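Local coordinates for beta-agarase B (Zobellia galactanivorans, PDB 4ATF), which hydrolyses the beta-1,4-linkages between beta-D-galactose and 3,6-anhydro-alpha-L-galactose in agarose, cutting at random and retaining the anomeric configuration, at residues A[158-163]-A[277-282]; A[121-126]-A[265-270]. The protein carries 1 engineered substitution. All blocks are in the same frame, centred on the assembly; numbering follows the deposited sequence.

Contact 1: residues A[158-163]-A[277-282]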
# COMPACT_ATOMS: atom_id res chain seq x y z
N SER A 158 -11.36 15.58 -7.12
CA SER A 158 -11.63 14.48 -8.03
C SER A 158 -10.36 14.19 -8.88
O SER A 158 -10.20 13.11 -9.47
CB SER A 158 -12.93 14.76 -8.85
OG SER A 158 -12.64 15.79 -9.78
N TYR A 159 -9.41 15.14 -8.90
CA TYR A 159 -8.11 14.81 -9.53
C TYR A 159 -7.48 13.56 -8.92
O TYR A 159 -6.90 12.70 -9.64
CB TYR A 159 -7.14 15.97 -9.37
CG TYR A 159 -5.80 15.67 -10.03
CD1 TYR A 159 -5.60 15.96 -11.41
CD2 TYR A 159 -4.74 15.12 -9.30
CE1 TYR A 159 -4.35 15.72 -12.04
CE2 TYR A 159 -3.49 14.85 -9.92
CZ TYR A 159 -3.31 15.19 -11.32
OH TYR A 159 -2.09 14.93 -11.96
N PHE A 160 -7.57 13.47 -7.59
CA PHE A 160 -7.15 12.28 -6.85
C PHE A 160 -8.20 11.17 -6.65
O PHE A 160 -7.82 9.96 -6.63
CB PHE A 160 -6.63 12.74 -5.48
CG PHE A 160 -5.33 13.48 -5.60
CD1 PHE A 160 -4.14 12.78 -5.91
CD2 PHE A 160 -5.27 14.88 -5.49
CE1 PHE A 160 -2.89 13.48 -6.02
CE2 PHE A 160 -4.02 15.59 -5.63
CZ PHE A 160 -2.83 14.88 -5.88
N SER A 161 -9.47 11.54 -6.47
CA SER A 161 -10.51 10.52 -6.11
C SER A 161 -10.67 9.49 -7.25
O SER A 161 -11.15 8.37 -7.03
CB SER A 161 -11.86 11.18 -5.84
OG SER A 161 -12.46 11.50 -7.06
N LYS A 162 -10.26 9.88 -8.48
CA LYS A 162 -10.39 9.00 -9.65
C LYS A 162 -9.07 8.29 -9.99
O LYS A 162 -8.97 7.65 -11.01
CB LYS A 162 -10.95 9.76 -10.84
CG LYS A 162 -12.43 10.26 -10.57
CD LYS A 162 -12.95 11.11 -11.74
CE LYS A 162 -14.42 11.37 -11.50
NZ LYS A 162 -14.94 12.43 -12.36
N LYS A 163 -8.04 8.42 -9.16
CA LYS A 163 -6.66 7.84 -9.50
C LYS A 163 -6.19 6.84 -8.46
O LYS A 163 -6.43 7.03 -7.26
CB LYS A 163 -5.56 8.93 -9.62
CG LYS A 163 -5.72 9.89 -10.84
CD LYS A 163 -4.55 10.87 -10.90
CE LYS A 163 -4.65 11.76 -12.14
NZ LYS A 163 -5.99 12.45 -12.29
N ASN A 277 -2.65 23.81 -2.33
CA ASN A 277 -2.08 22.50 -2.70
C ASN A 277 -1.91 21.69 -1.40
O ASN A 277 -1.13 20.70 -1.39
CB ASN A 277 -0.65 22.61 -3.34
CG ASN A 277 -0.64 23.32 -4.67
OD1 ASN A 277 0.18 24.21 -4.89
ND2 ASN A 277 -1.54 22.95 -5.57
N THR A 278 -2.57 22.13 -0.32
CA THR A 278 -2.45 21.47 1.00
C THR A 278 -3.64 20.56 1.25
O THR A 278 -4.78 21.03 1.35
CB THR A 278 -2.34 22.51 2.14
OG1 THR A 278 -1.18 23.30 1.89
CG2 THR A 278 -2.17 21.84 3.48
N TYR A 279 -3.37 19.27 1.24
CA TYR A 279 -4.47 18.23 1.29
C TYR A 279 -4.30 17.36 2.53
O TYR A 279 -3.57 16.34 2.52
CB TYR A 279 -4.44 17.33 0.07
CG TYR A 279 -4.51 18.07 -1.27
CD1 TYR A 279 -5.73 18.64 -1.70
CD2 TYR A 279 -3.39 18.15 -2.12
CE1 TYR A 279 -5.83 19.30 -2.93
CE2 TYR A 279 -3.47 18.81 -3.38
CZ TYR A 279 -4.71 19.38 -3.77
OH TYR A 279 -4.90 20.06 -4.98
N THR A 280 -5.01 17.72 3.59
CA THR A 280 -4.92 16.95 4.84
C THR A 280 -6.25 17.21 5.62
O THR A 280 -6.86 18.28 5.44
CB THR A 280 -3.66 17.42 5.66
OG1 THR A 280 -3.45 16.57 6.80
CG2 THR A 280 -3.80 18.93 6.08
N PRO A 281 -6.73 16.22 6.41
CA PRO A 281 -8.07 16.40 7.02
C PRO A 281 -8.12 17.58 8.00
O PRO A 281 -7.16 17.83 8.75
CB PRO A 281 -8.28 15.09 7.80
CG PRO A 281 -7.37 14.09 7.16
CD PRO A 281 -6.15 14.90 6.70
N THR A 282 -9.18 18.34 7.94
CA THR A 282 -9.44 19.36 8.98
C THR A 282 -10.15 18.65 10.16
O THR A 282 -10.58 17.48 10.01
CB THR A 282 -10.41 20.46 8.44
OG1 THR A 282 -11.64 19.82 8.09
CG2 THR A 282 -9.82 21.18 7.16

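Contact 2: residues A[121-126]-A[265-270]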
# COMPACT_ATOMS: atom_id res chain seq x y z
N ASN A 121 -12.96 7.96 1.80
CA ASN A 121 -13.37 9.28 1.33
C ASN A 121 -12.64 10.33 2.20
O ASN A 121 -13.28 11.08 2.95
CB ASN A 121 -14.89 9.42 1.49
CG ASN A 121 -15.43 10.70 0.85
OD1 ASN A 121 -14.71 11.45 0.17
ND2 ASN A 121 -16.70 10.98 1.11
N SER A 122 -11.30 10.34 2.12
CA SER A 122 -10.43 11.20 2.88
C SER A 122 -9.21 11.68 2.06
O SER A 122 -8.81 11.04 1.02
CB SER A 122 -9.89 10.34 4.06
OG SER A 122 -9.01 11.08 4.92
N THR A 123 -8.53 12.75 2.55
CA THR A 123 -7.31 13.19 1.86
C THR A 123 -6.16 12.36 2.32
O THR A 123 -5.09 12.39 1.69
CB THR A 123 -6.97 14.72 2.15
OG1 THR A 123 -7.07 14.96 3.57
CG2 THR A 123 -7.99 15.63 1.41
N LEU A 124 -6.37 11.55 3.36
CA LEU A 124 -5.30 10.63 3.80
C LEU A 124 -5.12 9.51 2.80
O LEU A 124 -6.08 9.17 2.10
CB LEU A 124 -5.71 9.96 5.12
CG LEU A 124 -5.77 10.91 6.33
CD1 LEU A 124 -6.23 10.00 7.53
CD2 LEU A 124 -4.50 11.63 6.62
N ALA A 125 -3.91 8.94 2.72
CA ALA A 125 -3.65 7.77 1.85
C ALA A 125 -4.25 6.49 2.41
O ALA A 125 -4.21 6.30 3.63
CB ALA A 125 -2.09 7.56 1.60
N SER A 126 -4.80 5.65 1.54
CA SER A 126 -5.24 4.26 1.84
C SER A 126 -4.23 3.33 1.18
O SER A 126 -4.09 3.38 -0.04
CB SER A 126 -6.61 4.02 1.20
OG SER A 126 -7.59 4.90 1.74
N THR A 265 4.02 14.15 3.91
CA THR A 265 4.53 15.54 3.91
C THR A 265 4.26 16.32 2.60
O THR A 265 3.91 17.50 2.61
CB THR A 265 6.06 15.60 4.23
OG1 THR A 265 6.27 14.92 5.46
CG2 THR A 265 6.51 17.10 4.42
N TRP A 266 4.37 15.66 1.46
CA TRP A 266 4.15 16.41 0.20
C TRP A 266 2.69 16.93 0.07
O TRP A 266 2.42 17.82 -0.77
CB TRP A 266 4.55 15.57 -1.03
CG TRP A 266 3.65 14.38 -1.38
CD1 TRP A 266 3.67 13.14 -0.81
CD2 TRP A 266 2.61 14.34 -2.37
NE1 TRP A 266 2.68 12.31 -1.38
CE2 TRP A 266 2.04 13.01 -2.36
CE3 TRP A 266 2.11 15.27 -3.29
CZ2 TRP A 266 1.03 12.61 -3.21
CZ3 TRP A 266 1.06 14.86 -4.16
CH2 TRP A 266 0.53 13.54 -4.10
N ARG A 267 1.78 16.35 0.89
CA ARG A 267 0.33 16.68 0.90
C ARG A 267 0.04 17.66 2.02
O ARG A 267 -0.60 18.68 1.76
CB ARG A 267 -0.59 15.42 1.10
CG ARG A 267 -0.55 14.23 0.09
CD ARG A 267 -1.89 13.38 0.32
NE ARG A 267 -2.44 13.80 -0.84
CZ ARG A 267 -3.63 14.04 -1.28
NH1 ARG A 267 -3.49 14.43 -2.52
NH2 ARG A 267 -4.85 13.89 -0.68
N SER A 268 0.46 17.38 3.26
CA SER A 268 0.20 18.34 4.41
C SER A 268 1.13 19.54 4.51
O SER A 268 0.76 20.57 5.10
CB SER A 268 0.15 17.59 5.75
OG SER A 268 1.38 16.90 6.00
N SER A 269 2.34 19.43 3.96
CA SER A 269 3.28 20.59 3.93
C SER A 269 3.84 20.70 2.53
O SER A 269 5.03 20.45 2.36
CB SER A 269 4.49 20.36 4.84
OG SER A 269 4.09 20.36 6.18
N PRO A 270 3.02 21.04 1.54
CA PRO A 270 3.50 21.05 0.16
C PRO A 270 4.65 22.02 -0.07
O PRO A 270 4.71 23.09 0.56
CB PRO A 270 2.28 21.51 -0.61
CG PRO A 270 1.57 22.36 0.38
CD PRO A 270 1.66 21.59 1.63

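Contact 1: residues A[158-163]-A[277-282]
F160, on the short helix 158-161, and Y279, in the loop ahead of helix 283-286, meet through their aromatic rings alone. The pair is edge-to-face: an edge of F160 is directed to the face of Y279, the centroids are 5.6 Å apart, and the planes are inclined at 68°, a steep, somewhat tilted geometry. One corner of each ring does the touching, F160 CE2 lying 4.0 Å from Y279 CE2. The backbones stay much farther apart, with 10.4 Å between F160 CA and Y279 CA. In both residues CB already points toward the other segment, and CG continues opposite the carbonyl carbon (chi1 -70° for F160 and -55° for Y279), setting where each ring goes from there.

Y159 covers one face of F160 from within the same helix: CD2 of Y159 lies over the centre of the F160 ring, 3.7 Å above its plane. The amine of K163 sits in turn over the centre of the Y159 ring and donates to the backbone, K163 NZ to Y159 O being 2.8 Å; E189 gives that amine a salt-bridge partner. W187 and W266 also touch F160.

Y159, F160 and Y279 all belong to the glycan pocket, and the F160 side chain comes within about 4 Å of bound galactose and anhydrogalactose. Aromatic side chains lining the glycan-binding cleft in this way are characteristic of GH16 glycoside hydrolases.

Contact 2: residues A[121-126]-A[265-270]
A buried side-chain-to-backbone hydrogen bond joins R267, on the short helix 265-268, to T123, in the loop that leads into strand 125-132 beside the substrate cleft. R267 NH2 donates to T123 O at 2.8 Å, with an angle of 163° at the hydrogen. Both partners are well aligned: the nitrogen meets a lone pair in the carbonyl plane, and the oxygen lies only 14° out of the guanidinium plane. R267 CG lies over the centre of the W266 ring, 3.8 Å above its plane; farther out the modelled arginine chain bends at chi3 (108°) and is strained there. The same nitrogen packs against the threonine side chain, R267 NH2 to T123 CB being 3.6 Å.

The acceptor loop is shaped by an ST turn around T123, in which S122 OG accepts from L124 N at 3.1 Å; N292 holds that same hydroxyl. At the start of strand 125-132, A125 pairs through its backbone with E262, a substrate-binding residue. R267 also packs on Y145 and H157. Its buried guanidinium, probably still positive, thus divides its charge between a carbonyl lone pair and a cation-pi contact with F160, about 8 Å from the side chain of D143, the proton donor by similarity, which is changed in this structure.

How the contacts relate
Both contacts are small, buried and about 7 Å apart between centres, each lying beside the glycan cleft, and their segments alternate along the chain. Contact 1 is purely aromatic and comes within reach of the sugar; contact 2 is polar and set farther back, the R267 side chain being about 7 Å from the nearest sugars. The backbone joins them as well: Y279 N lies 2.9 Å from R267 O, a probable hydrogen bond between the loop 277-282 and helix 265-268. T123 meets that loop too, its OG1 packing 3.1 Å from P281 N.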